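Side-chain contacts in 4-hydroxyphenylpyruvate dioxygenase (Pseudomonas putida, PDB 5HMQ), which converts 3-dehydroshikimate to protocatechuate with loss of water, using a divalent metal ion in its N-terminal barrel domain: residues C[314-319]-C[542-547]; C[442-447]-C[603-608]; C[533-538]-C[571-576]; C[588-593]-C[599-604]. All blocks are in the same frame, centred on the assembly; numbering follows the deposited sequence.

Interaction 1 of 4, residues C[314-319]-C[542-547]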
# COMPACT_ATOMS: atom_id res chain seq x y z
N GLY C 314 14.13 -7.23 -29.45
CA GLY C 314 14.52 -6.65 -30.73
C GLY C 314 13.83 -7.31 -31.90
O GLY C 314 13.46 -6.64 -32.87
N ASN C 315 13.63 -8.63 -31.83
CA ASN C 315 12.91 -9.33 -32.90
C ASN C 315 11.48 -8.81 -33.01
O ASN C 315 10.99 -8.56 -34.12
CB ASN C 315 12.91 -10.84 -32.64
CG ASN C 315 14.28 -11.47 -32.84
OD1 ASN C 315 15.17 -10.87 -33.43
ND2 ASN C 315 14.44 -12.69 -32.36
N TRP C 316 10.80 -8.67 -31.87
CA TRP C 316 9.46 -8.08 -31.86
C TRP C 316 9.47 -6.73 -32.56
O TRP C 316 8.57 -6.41 -33.34
CB TRP C 316 8.98 -7.93 -30.41
CG TRP C 316 8.28 -9.14 -29.89
CD1 TRP C 316 8.80 -10.40 -29.76
CD2 TRP C 316 6.94 -9.20 -29.38
NE1 TRP C 316 7.86 -11.24 -29.23
CE2 TRP C 316 6.71 -10.53 -28.98
CE3 TRP C 316 5.92 -8.26 -29.23
CZ2 TRP C 316 5.50 -10.95 -28.44
CZ3 TRP C 316 4.71 -8.68 -28.70
CH2 TRP C 316 4.51 -10.01 -28.30
N LEU C 317 10.50 -5.92 -32.30
CA LEU C 317 10.54 -4.59 -32.88
C LEU C 317 10.87 -4.60 -34.38
O LEU C 317 10.29 -3.80 -35.14
CB LEU C 317 11.50 -3.71 -32.09
CG LEU C 317 11.12 -3.48 -30.62
CD1 LEU C 317 12.29 -2.93 -29.79
CD2 LEU C 317 9.89 -2.59 -30.45
N LYS C 318 11.76 -5.43 -34.87
CA LYS C 318 11.83 -5.52 -36.35
C LYS C 318 10.55 -6.09 -36.99
O LYS C 318 10.11 -5.58 -38.03
CB LYS C 318 13.16 -6.13 -36.79
CG LYS C 318 13.71 -7.16 -35.86
CD LYS C 318 15.21 -7.47 -35.99
CE LYS C 318 15.75 -8.46 -35.03
NZ LYS C 318 15.67 -9.79 -35.54
N ARG C 319 9.91 -7.10 -36.38
CA ARG C 319 8.64 -7.52 -36.97
C ARG C 319 7.61 -6.38 -36.95
O ARG C 319 6.76 -6.30 -37.85
CB ARG C 319 8.09 -8.74 -36.27
CG ARG C 319 9.07 -9.89 -36.29
CD ARG C 319 8.54 -11.09 -35.56
NE ARG C 319 9.38 -12.27 -35.77
CZ ARG C 319 10.17 -12.80 -34.83
NH1 ARG C 319 10.22 -12.25 -33.62
NH2 ARG C 319 10.90 -13.87 -35.11
N GLY C 542 5.11 -11.73 -38.50
CA GLY C 542 5.07 -12.55 -37.32
C GLY C 542 4.67 -11.85 -36.03
O GLY C 542 4.81 -12.45 -34.96
N VAL C 543 4.19 -10.61 -36.10
CA VAL C 543 3.71 -9.93 -34.89
C VAL C 543 2.45 -10.63 -34.39
O VAL C 543 1.49 -10.81 -35.17
CB VAL C 543 3.43 -8.46 -35.17
CG1 VAL C 543 2.78 -7.80 -33.97
CG2 VAL C 543 4.73 -7.74 -35.54
N PRO C 544 2.39 -11.05 -33.11
CA PRO C 544 1.21 -11.79 -32.60
C PRO C 544 0.04 -10.87 -32.25
O PRO C 544 -0.34 -10.68 -31.09
CB PRO C 544 1.78 -12.51 -31.38
CG PRO C 544 2.84 -11.59 -30.89
CD PRO C 544 3.45 -10.94 -32.10
N LEU C 545 -0.56 -10.29 -33.29
CA LEU C 545 -1.74 -9.46 -33.10
C LEU C 545 -2.94 -10.32 -32.71
O LEU C 545 -3.03 -11.50 -33.07
CB LEU C 545 -2.03 -8.67 -34.38
CG LEU C 545 -0.87 -7.82 -34.89
CD1 LEU C 545 -1.08 -7.50 -36.36
CD2 LEU C 545 -0.72 -6.53 -34.08
N LEU C 546 -3.88 -9.71 -31.99
CA LEU C 546 -4.99 -10.45 -31.42
C LEU C 546 -6.02 -10.83 -32.48
O LEU C 546 -6.23 -10.10 -33.46
CB LEU C 546 -5.68 -9.64 -30.33
CG LEU C 546 -4.79 -9.12 -29.20
CD1 LEU C 546 -5.60 -8.29 -28.23
CD2 LEU C 546 -4.14 -10.30 -28.49
N GLU C 547 -6.68 -11.96 -32.26
CA GLU C 547 -7.82 -12.38 -33.06
C GLU C 547 -9.10 -11.88 -32.41
O GLU C 547 -9.36 -12.15 -31.23
CB GLU C 547 -7.88 -13.90 -33.19
CG GLU C 547 -9.14 -14.42 -33.88
CD GLU C 547 -9.12 -15.92 -34.10
OE1 GLU C 547 -8.02 -16.48 -34.32
OE2 GLU C 547 -10.20 -16.54 -34.03

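Interaction 2 of 4, residues C[442-447]-C[603-608]. With MG (magnesium ion), chain L.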
# COMPACT_ATOMS: atom_id res chain seq x y z
N ARG C 442 5.11 7.91 -34.74
CA ARG C 442 5.46 8.46 -33.44
C ARG C 442 4.75 7.69 -32.34
O ARG C 442 3.76 6.99 -32.57
CB ARG C 442 5.12 9.95 -33.33
CG ARG C 442 3.63 10.25 -33.22
CD ARG C 442 3.38 11.75 -33.24
NE ARG C 442 3.95 12.42 -32.07
CZ ARG C 442 3.33 12.54 -30.90
NH1 ARG C 442 2.11 12.05 -30.73
NH2 ARG C 442 3.93 13.17 -29.90
N ILE C 443 5.29 7.82 -31.13
CA ILE C 443 4.62 7.32 -29.94
C ILE C 443 3.44 8.24 -29.64
O ILE C 443 3.61 9.43 -29.36
CB ILE C 443 5.58 7.24 -28.75
CG1 ILE C 443 6.67 6.20 -29.04
CG2 ILE C 443 4.83 6.91 -27.47
CD1 ILE C 443 7.84 6.26 -28.09
N ASP C 444 2.23 7.68 -29.69
CA ASP C 444 1.03 8.47 -29.44
C ASP C 444 0.70 8.55 -27.96
O ASP C 444 0.39 9.62 -27.44
CB ASP C 444 -0.15 7.89 -30.22
CG ASP C 444 -1.45 8.61 -29.91
OD1 ASP C 444 -1.74 9.63 -30.56
OD2 ASP C 444 -2.18 8.15 -29.01
N HIS C 445 0.76 7.42 -27.26
CA HIS C 445 0.55 7.41 -25.82
C HIS C 445 1.20 6.17 -25.23
O HIS C 445 1.49 5.20 -25.93
CB HIS C 445 -0.94 7.48 -25.46
CG HIS C 445 -1.74 6.32 -25.95
ND1 HIS C 445 -2.47 6.37 -27.12
CD2 HIS C 445 -1.95 5.09 -25.43
CE1 HIS C 445 -3.09 5.21 -27.30
NE2 HIS C 445 -2.79 4.42 -26.29
N MSE C 446 1.43 6.23 -23.92
CA MSE C 446 2.02 5.11 -23.21
C MSE C 446 1.37 4.97 -21.84
O MSE C 446 1.35 5.92 -21.05
CB MSE C 446 3.53 5.31 -23.07
CG MSE C 446 4.25 4.12 -22.46
SE MSE C 446 6.19 4.25 -22.58
CE MSE C 446 6.45 5.88 -21.54
N ALA C 447 0.81 3.79 -21.58
CA ALA C 447 0.06 3.53 -20.37
C ALA C 447 0.95 2.89 -19.31
O ALA C 447 1.81 2.07 -19.63
CB ALA C 447 -1.14 2.63 -20.65
N ILE C 603 -2.32 2.42 -33.92
CA ILE C 603 -3.55 3.19 -34.05
C ILE C 603 -3.50 4.04 -35.32
O ILE C 603 -2.43 4.38 -35.83
CB ILE C 603 -3.82 4.09 -32.83
CG1 ILE C 603 -2.86 5.27 -32.81
CG2 ILE C 603 -3.71 3.30 -31.54
CD1 ILE C 603 -3.30 6.40 -31.90
N GLN C 604 -4.69 4.37 -35.82
CA GLN C 604 -4.88 5.39 -36.84
C GLN C 604 -5.98 6.32 -36.38
O GLN C 604 -7.11 5.89 -36.14
CB GLN C 604 -5.24 4.77 -38.19
CG GLN C 604 -5.39 5.79 -39.31
CD GLN C 604 -6.03 5.20 -40.55
OE1 GLN C 604 -5.92 4.00 -40.81
NE2 GLN C 604 -6.71 6.04 -41.32
N ARG C 605 -5.65 7.61 -36.24
CA ARG C 605 -6.63 8.61 -35.84
C ARG C 605 -7.17 9.31 -37.08
O ARG C 605 -6.39 9.75 -37.94
CB ARG C 605 -5.99 9.63 -34.89
CG ARG C 605 -5.32 8.97 -33.70
CD ARG C 605 -4.85 9.99 -32.68
NE ARG C 605 -5.79 10.07 -31.57
CZ ARG C 605 -5.58 9.54 -30.38
NH1 ARG C 605 -4.45 8.89 -30.14
NH2 ARG C 605 -6.49 9.64 -29.42
N LYS C 606 -8.49 9.40 -37.18
CA LYS C 606 -9.12 9.99 -38.35
C LYS C 606 -10.10 11.09 -37.95
O LYS C 606 -10.87 10.93 -37.00
CB LYS C 606 -9.82 8.92 -39.19
CG LYS C 606 -10.64 9.45 -40.35
CD LYS C 606 -11.19 8.32 -41.20
CE LYS C 606 -11.97 8.85 -42.39
NZ LYS C 606 -12.47 7.75 -43.25
N ALA C 607 -10.07 12.18 -38.71
CA ALA C 607 -10.92 13.36 -38.51
C ALA C 607 -11.00 13.78 -37.05
O ALA C 607 -12.08 13.99 -36.49
CB ALA C 607 -12.31 13.12 -39.09
N GLY C 608 -9.84 13.92 -36.42
CA GLY C 608 -9.77 14.52 -35.11
C GLY C 608 -10.18 13.66 -33.93
O GLY C 608 -10.44 14.20 -32.85
MG MG L . -4.01 2.68 -25.77
O HOH W 1 -4.88 3.77 -23.85
O HOH W 2 -5.51 3.40 -27.01
O HOH W 3 -5.34 1.18 -25.24

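Interaction 3 of 4, residues C[533-538]-C[571-576]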
# COMPACT_ATOMS: atom_id res chain seq x y z
N ARG C 533 -2.62 -1.26 -44.01
CA ARG C 533 -1.29 -1.55 -44.53
C ARG C 533 -0.35 -2.00 -43.41
O ARG C 533 0.49 -2.88 -43.62
CB ARG C 533 -0.72 -0.33 -45.25
CG ARG C 533 0.48 -0.65 -46.12
CD ARG C 533 1.16 0.61 -46.63
NE ARG C 533 2.28 0.29 -47.51
CZ ARG C 533 3.14 1.18 -47.99
NH1 ARG C 533 3.02 2.46 -47.67
NH2 ARG C 533 4.13 0.79 -48.78
N GLU C 534 -0.49 -1.42 -42.22
CA GLU C 534 0.40 -1.78 -41.13
C GLU C 534 0.04 -3.14 -40.54
O GLU C 534 0.93 -3.93 -40.22
CB GLU C 534 0.37 -0.70 -40.04
CG GLU C 534 0.89 0.64 -40.51
CD GLU C 534 2.25 0.56 -41.17
OE1 GLU C 534 3.12 -0.17 -40.65
OE2 GLU C 534 2.44 1.23 -42.20
N VAL C 535 -1.26 -3.42 -40.39
CA VAL C 535 -1.68 -4.73 -39.90
C VAL C 535 -1.21 -5.83 -40.84
O VAL C 535 -0.70 -6.87 -40.39
CB VAL C 535 -3.21 -4.76 -39.71
CG1 VAL C 535 -3.70 -6.19 -39.54
CG2 VAL C 535 -3.62 -3.92 -38.52
N ALA C 536 -1.36 -5.63 -42.15
CA ALA C 536 -0.94 -6.64 -43.11
C ALA C 536 0.56 -6.91 -43.00
O ALA C 536 0.98 -8.07 -42.92
CB ALA C 536 -1.30 -6.19 -44.53
N ARG C 537 1.37 -5.86 -42.98
CA ARG C 537 2.81 -6.04 -42.87
C ARG C 537 3.18 -6.67 -41.53
O ARG C 537 4.04 -7.55 -41.46
CB ARG C 537 3.52 -4.70 -43.06
CG ARG C 537 5.02 -4.81 -43.28
CD ARG C 537 5.73 -3.66 -42.59
NE ARG C 537 5.41 -3.67 -41.17
CZ ARG C 537 6.04 -4.41 -40.27
NH1 ARG C 537 7.03 -5.21 -40.63
NH2 ARG C 537 5.66 -4.37 -39.00
N ALA C 538 2.55 -6.22 -40.44
CA ALA C 538 2.89 -6.74 -39.12
C ALA C 538 2.46 -8.19 -38.95
O ALA C 538 3.21 -9.01 -38.42
CB ALA C 538 2.26 -5.87 -38.03
N ALA C 571 -12.99 -7.01 -40.23
CA ALA C 571 -13.07 -8.33 -39.61
C ALA C 571 -11.91 -9.21 -40.05
O ALA C 571 -11.38 -10.01 -39.26
CB ALA C 571 -14.41 -8.98 -39.94
N TYR C 572 -11.51 -9.10 -41.32
CA TYR C 572 -10.39 -9.90 -41.80
C TYR C 572 -9.06 -9.43 -41.23
O TYR C 572 -8.16 -10.24 -41.01
CB TYR C 572 -10.32 -9.88 -43.33
CG TYR C 572 -9.39 -10.95 -43.87
CD1 TYR C 572 -9.80 -12.28 -43.93
CD2 TYR C 572 -8.09 -10.64 -44.25
CE1 TYR C 572 -8.95 -13.26 -44.41
CE2 TYR C 572 -7.24 -11.62 -44.73
CZ TYR C 572 -7.67 -12.92 -44.80
OH TYR C 572 -6.82 -13.90 -45.27
N TYR C 573 -8.93 -8.13 -40.97
CA TYR C 573 -7.69 -7.57 -40.45
C TYR C 573 -7.70 -7.43 -38.93
O TYR C 573 -6.77 -6.84 -38.37
CB TYR C 573 -7.42 -6.20 -41.08
CG TYR C 573 -6.99 -6.21 -42.54
CD1 TYR C 573 -7.93 -6.37 -43.55
CD2 TYR C 573 -5.66 -6.05 -42.90
CE1 TYR C 573 -7.55 -6.38 -44.88
CE2 TYR C 573 -5.27 -6.05 -44.22
CZ TYR C 573 -6.23 -6.22 -45.21
OH TYR C 573 -5.85 -6.23 -46.54
N ASN C 574 -8.72 -7.96 -38.26
CA ASN C 574 -8.81 -7.95 -36.80
C ASN C 574 -8.61 -6.54 -36.25
O ASN C 574 -7.96 -6.34 -35.22
CB ASN C 574 -7.83 -8.93 -36.17
CG ASN C 574 -8.17 -10.38 -36.49
OD1 ASN C 574 -9.21 -10.88 -36.09
ND2 ASN C 574 -7.28 -11.05 -37.21
N VAL C 575 -9.17 -5.55 -36.94
CA VAL C 575 -9.05 -4.16 -36.53
C VAL C 575 -10.22 -3.81 -35.61
O VAL C 575 -11.37 -4.15 -35.90
CB VAL C 575 -9.01 -3.22 -37.75
CG1 VAL C 575 -8.97 -1.77 -37.31
CG2 VAL C 575 -7.81 -3.55 -38.62
N LEU C 576 -9.92 -3.13 -34.51
CA LEU C 576 -10.91 -2.63 -33.57
C LEU C 576 -11.26 -1.19 -33.90
O LEU C 576 -10.45 -0.45 -34.47
CB LEU C 576 -10.39 -2.75 -32.14
CG LEU C 576 -10.11 -4.19 -31.70
CD1 LEU C 576 -9.19 -4.22 -30.51
CD2 LEU C 576 -11.40 -4.91 -31.38

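Interaction 4 of 4, residues C[588-593]-C[599-604]. With MG (magnesium ion), chain L.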
# COMPACT_ATOMS: atom_id res chain seq x y z
N HIS C 588 -7.55 0.70 -34.44
CA HIS C 588 -6.41 0.28 -33.65
C HIS C 588 -6.42 -1.23 -33.46
O HIS C 588 -7.47 -1.87 -33.50
CB HIS C 588 -6.38 1.00 -32.29
CG HIS C 588 -7.59 0.78 -31.44
ND1 HIS C 588 -7.53 0.61 -30.07
CD2 HIS C 588 -8.91 0.70 -31.76
CE1 HIS C 588 -8.74 0.44 -29.59
NE2 HIS C 588 -9.60 0.49 -30.59
N VAL C 589 -5.22 -1.79 -33.28
CA VAL C 589 -5.03 -3.21 -33.02
C VAL C 589 -4.03 -3.36 -31.88
O VAL C 589 -3.25 -2.46 -31.58
CB VAL C 589 -4.53 -3.98 -34.26
CG1 VAL C 589 -5.57 -3.95 -35.37
CG2 VAL C 589 -3.20 -3.40 -34.75
N TYR C 590 -4.08 -4.52 -31.23
CA TYR C 590 -3.20 -4.83 -30.12
C TYR C 590 -2.40 -6.10 -30.40
O TYR C 590 -2.89 -7.02 -31.06
CB TYR C 590 -3.98 -5.00 -28.81
CG TYR C 590 -4.74 -3.77 -28.37
CD1 TYR C 590 -4.08 -2.72 -27.73
CD2 TYR C 590 -6.11 -3.65 -28.57
CE1 TYR C 590 -4.76 -1.60 -27.31
CE2 TYR C 590 -6.80 -2.53 -28.16
CZ TYR C 590 -6.12 -1.50 -27.53
OH TYR C 590 -6.79 -0.38 -27.11
N THR C 591 -1.18 -6.14 -29.88
CA THR C 591 -0.40 -7.36 -29.85
C THR C 591 -0.65 -8.11 -28.54
O THR C 591 -1.19 -7.56 -27.58
CB THR C 591 1.09 -7.07 -30.01
OG1 THR C 591 1.61 -6.58 -28.77
CG2 THR C 591 1.32 -6.04 -31.09
N GLU C 592 -0.23 -9.37 -28.50
CA GLU C 592 -0.18 -10.08 -27.24
C GLU C 592 0.89 -9.46 -26.36
O GLU C 592 1.79 -8.77 -26.85
CB GLU C 592 0.12 -11.56 -27.48
CG GLU C 592 -0.98 -12.32 -28.20
CD GLU C 592 -0.60 -13.77 -28.45
OE1 GLU C 592 0.61 -14.06 -28.56
OE2 GLU C 592 -1.52 -14.61 -28.56
N PRO C 593 0.81 -9.67 -25.04
CA PRO C 593 1.85 -9.14 -24.16
C PRO C 593 3.21 -9.76 -24.47
O PRO C 593 3.31 -10.96 -24.74
CB PRO C 593 1.37 -9.53 -22.76
CG PRO C 593 -0.10 -9.71 -22.91
CD PRO C 593 -0.30 -10.26 -24.28
N PHE C 599 2.35 -4.88 -23.77
CA PHE C 599 2.02 -5.18 -25.15
C PHE C 599 2.10 -3.89 -25.96
O PHE C 599 2.34 -2.81 -25.42
CB PHE C 599 0.62 -5.81 -25.26
CG PHE C 599 -0.49 -4.98 -24.69
CD1 PHE C 599 -0.81 -5.06 -23.34
CD2 PHE C 599 -1.24 -4.14 -25.50
CE1 PHE C 599 -1.84 -4.30 -22.81
CE2 PHE C 599 -2.27 -3.39 -24.98
CZ PHE C 599 -2.57 -3.46 -23.63
N PHE C 600 1.92 -4.02 -27.27
CA PHE C 600 2.01 -2.88 -28.16
C PHE C 600 0.67 -2.63 -28.83
O PHE C 600 -0.19 -3.51 -28.91
CB PHE C 600 3.10 -3.08 -29.22
CG PHE C 600 4.49 -3.15 -28.66
CD1 PHE C 600 5.04 -4.36 -28.29
CD2 PHE C 600 5.23 -2.00 -28.48
CE1 PHE C 600 6.32 -4.43 -27.77
CE2 PHE C 600 6.51 -2.05 -27.95
CZ PHE C 600 7.05 -3.27 -27.60
N GLU C 601 0.50 -1.40 -29.32
CA GLU C 601 -0.73 -0.97 -29.96
C GLU C 601 -0.38 -0.13 -31.18
O GLU C 601 0.53 0.70 -31.12
CB GLU C 601 -1.62 -0.17 -29.00
CG GLU C 601 -2.89 0.38 -29.64
CD GLU C 601 -3.70 1.22 -28.68
OE1 GLU C 601 -3.18 1.58 -27.60
OE2 GLU C 601 -4.87 1.53 -29.00
N ILE C 602 -1.09 -0.36 -32.28
CA ILE C 602 -0.98 0.44 -33.49
C ILE C 602 -2.32 1.10 -33.74
O ILE C 602 -3.35 0.41 -33.76
CB ILE C 602 -0.55 -0.42 -34.70
CG1 ILE C 602 0.80 -1.09 -34.44
CG2 ILE C 602 -0.53 0.42 -35.97
CD1 ILE C 602 1.16 -2.15 -35.45
N ILE C 603 -2.32 2.42 -33.92
CA ILE C 603 -3.55 3.19 -34.05
C ILE C 603 -3.50 4.04 -35.32
O ILE C 603 -2.43 4.38 -35.83
CB ILE C 603 -3.82 4.09 -32.83
CG1 ILE C 603 -2.86 5.27 -32.81
CG2 ILE C 603 -3.71 3.30 -31.54
CD1 ILE C 603 -3.30 6.40 -31.90
N GLN C 604 -4.69 4.37 -35.82
CA GLN C 604 -4.88 5.39 -36.84
C GLN C 604 -5.98 6.32 -36.38
O GLN C 604 -7.11 5.89 -36.14
CB GLN C 604 -5.24 4.77 -38.19
CG GLN C 604 -5.39 5.79 -39.31
CD GLN C 604 -6.03 5.20 -40.55
OE1 GLN C 604 -5.92 4.00 -40.81
NE2 GLN C 604 -6.71 6.04 -41.32
MG MG L . -4.01 2.68 -25.77
O HOH W 3 -5.34 1.18 -25.24
O HOH W 2 -5.51 3.40 -27.01
O HOH W 1 -4.88 3.77 -23.85

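Interaction 1 of 4, residues C[314-319]-C[542-547]
The carbonyl oxygen of Arg319, at the end of helix 307-319, is met by two groups of the neighbouring module: Arg537 hydrogen-bonds to it through NH2, and the methyl Val543 CG2 rests 3.4 Å from Arg319 O. The same methyl touches the base of the arginine side chain, Arg319 CB to Val543 CG2 being 3.6 Å. From there the arginine runs out extended over the backbone of Gly542, with Arg319 CD 4.0 Å from Gly542 C. Gly542 closes helix 531-541 in a Schellman motif, its positive phi of 103° turning the chain towards Val543 and Pro544.

One turn earlier in the helix, Trp316 reaches across with the far end of its indole. Its CG lies anti to the carbonyl carbon (chi1 -88°), which brings the six-membered ring closer to the loop than CB is. CH2 of Trp316 comes within 3.5 Å of Pro544 CG, while Pro544 CD sits over the face of that ring, 4.2 Å from its centroid and 15° off the normal, a CH-pi contact displaced toward the rim. The proline is presented by an inverse gamma turn, in which Leu545 N hydrogen-bonds to Val543 O at 2.8 Å. Phe594 adds an edge-to-face partner to the same indole.

The helix belongs to the first VOC module and the loop to the second. The two segments meet by van der Waals and CH-pi contact, so the fit rests on shape; a hydrogen bond from Arg537 also ties the helix end to the second module.

Interaction 2 of 4, residues C[442-447]-C[603-608]
Asp444 carries this contact, gripped by one nitrogen of Arg605, which reaches both oxygens from above the carboxylate plane, and overlaid by Ile603. In this salt bridge Arg605 NH1 stands 2.6 Å from Asp444 OD2, and Asp444 OD1 is 2.8 Å from the same NH1. The planes of the two groups are 27° apart; OD2 lies at the guanidinium edge, near its plane, but NH1 sits to one side of the carboxylate plane. A bend about the CG-CD bond of Arg605 turns the guanidinium toward the aspartate, and its NE hydrogen-bonds to the carbonyl of Tyr609.

Ile603 comes from the same side of the carboxylate plane. Its CD1 methyl lies over the face, 3.5 Å from Asp444 CG, the two side chains crossing at about a right angle. One face of the carboxylate thus carries a methyl while its oxygens keep charged and polar partners.

OD2 has a second task. His445 ND1 donates to Asp444 OD2 at 2.6 Å with an N-H...O angle of 160°; OD2 accepts with its anti lone pair, close to the imidazole plane. This probably helps fix the ring rotation, with His445 NE2 binding the magnesium ion at 2.2 Å. Arg605 is placed to hold the aspartate one shell further out.

The two strands run at 96° to each other, with strand 520-528 between them in the sheet. His523, Glu601 and three waters complete the six-coordinate metal, a two-histidine, one-carboxylate site like that of HPPD relatives in the VOC superfamily, although this domain shows neither 4-hydroxyphenylpyruvate nor protocatechuate dioxygenase activity.

Interaction 3 of 4, residues C[533-538]-C[571-576]
Tyr573, where the chain leaves helix 564-572, sets both its backbone carbonyl and its ring against helix 531-541. The methyl Val535 CG1 packs 3.3 Å from Tyr573 O and 3.9 Å from Tyr573 CD2. It comes up to the ring edge, near the ring plane, as does the methyl of Ala536, whose CB is 4.0 Å from Tyr573 CE2. With CG anti to its own carbonyl carbon (chi1 -72°), the tyrosine lays this one edge along the two neighbouring helix residues, while Phe532, further back on the same helix, meets it in an edge-to-face pair.

Asn574 follows with positive phi and turns the chain toward the sheet; its OD1 accepts a hydrogen bond from the backbone N of Ile548. Both segments belong to the VOC 2 region, whose mixed sheet includes, in order across it, strands 520-528, 599-606, 585-590 and 576-579; helix 531-541 packs against this sheet through Val535 on Val589.

Val575 then faces the second branch of the helix valine, Val535 CG2 lying 4.2 Å from Val575 CG2, so that CG1 of Val535 serves the tyrosine and CG2 the residue leading into strand 576-579. Val575 additionally touches Phe587 of strand 585-590, and its carbonyl oxygen is hydrogen-bonded by the hydroxyl of Tyr553.

Interaction 4 of 4, residues C[588-593]-C[599-604]
The β hairpin of strands 585-590 and 599-606 holds the carboxylate of the magnesium site, with Glu601 contacting both His588 and Tyr590. Glu601 is extended and divides its oxygens: OE1 binds the magnesium ion at 2.3 Å, while OE2 accepts from His588 ND1 at 3.0 Å (N-H...O angle 150°), met on its anti side and somewhat out of the carboxylate plane. A metal-bound water also donates to Glu601 OE2. His588 is tied at its other nitrogen to Asn616, which probably helps fix the ring.

Tyr590 lies alongside the glutamate and points the same way, its CE1 3.3 Å from Glu601 CD. Its hydroxyl reaches another metal-bound water, 2.8 Å from Tyr590 OH. Further along, Tyr590 CD1 meets Phe599 CE2 at 3.4 Å, the ring planes turned 75° apart; Phe599 in turn stacks on His523, another metal ligand.

On the sheet's opposite face Val589 and Ile602 lie side by side, their backbones joined by two hydrogen bonds, the shorter from Val589 N to Ile602 O at 2.9 Å. Next, Thr591 N bonds to Phe600 O. With OG1 lodged between backbone N and carbonyl carbon (chi1 77°), Thr591 also accepts from Phe600 N at 3.0 Å and gives its own proton to Glu592 O, 2.9 Å from that OG1.

One antiparallel pair thus has a metal-facing side and an apolar side, as expected for the closing strands of a VOC βαβββ unit, whose last strand supplies the carboxylate ligand.

From the N terminus, interaction 1 opens first, on helix 307-319 of the first VOC module, and closes on the loop after helix 531-541 in the second. Interaction 2 opens inside that span, on strand 440-450, and closes beyond it on strand 599-606, so the two cross. Interaction 3 also crosses interaction 1 but is nested within interaction 2, tying helix 531-541 to the approach to strand 576-579. Interaction 4 is a short hairpin closure, in series after interactions 1 and 3, that shares strand 599-606 and the magnesium ion with interaction 2. Backbone hydrogen bonds connect its first strand to both 542-547 and 571-576.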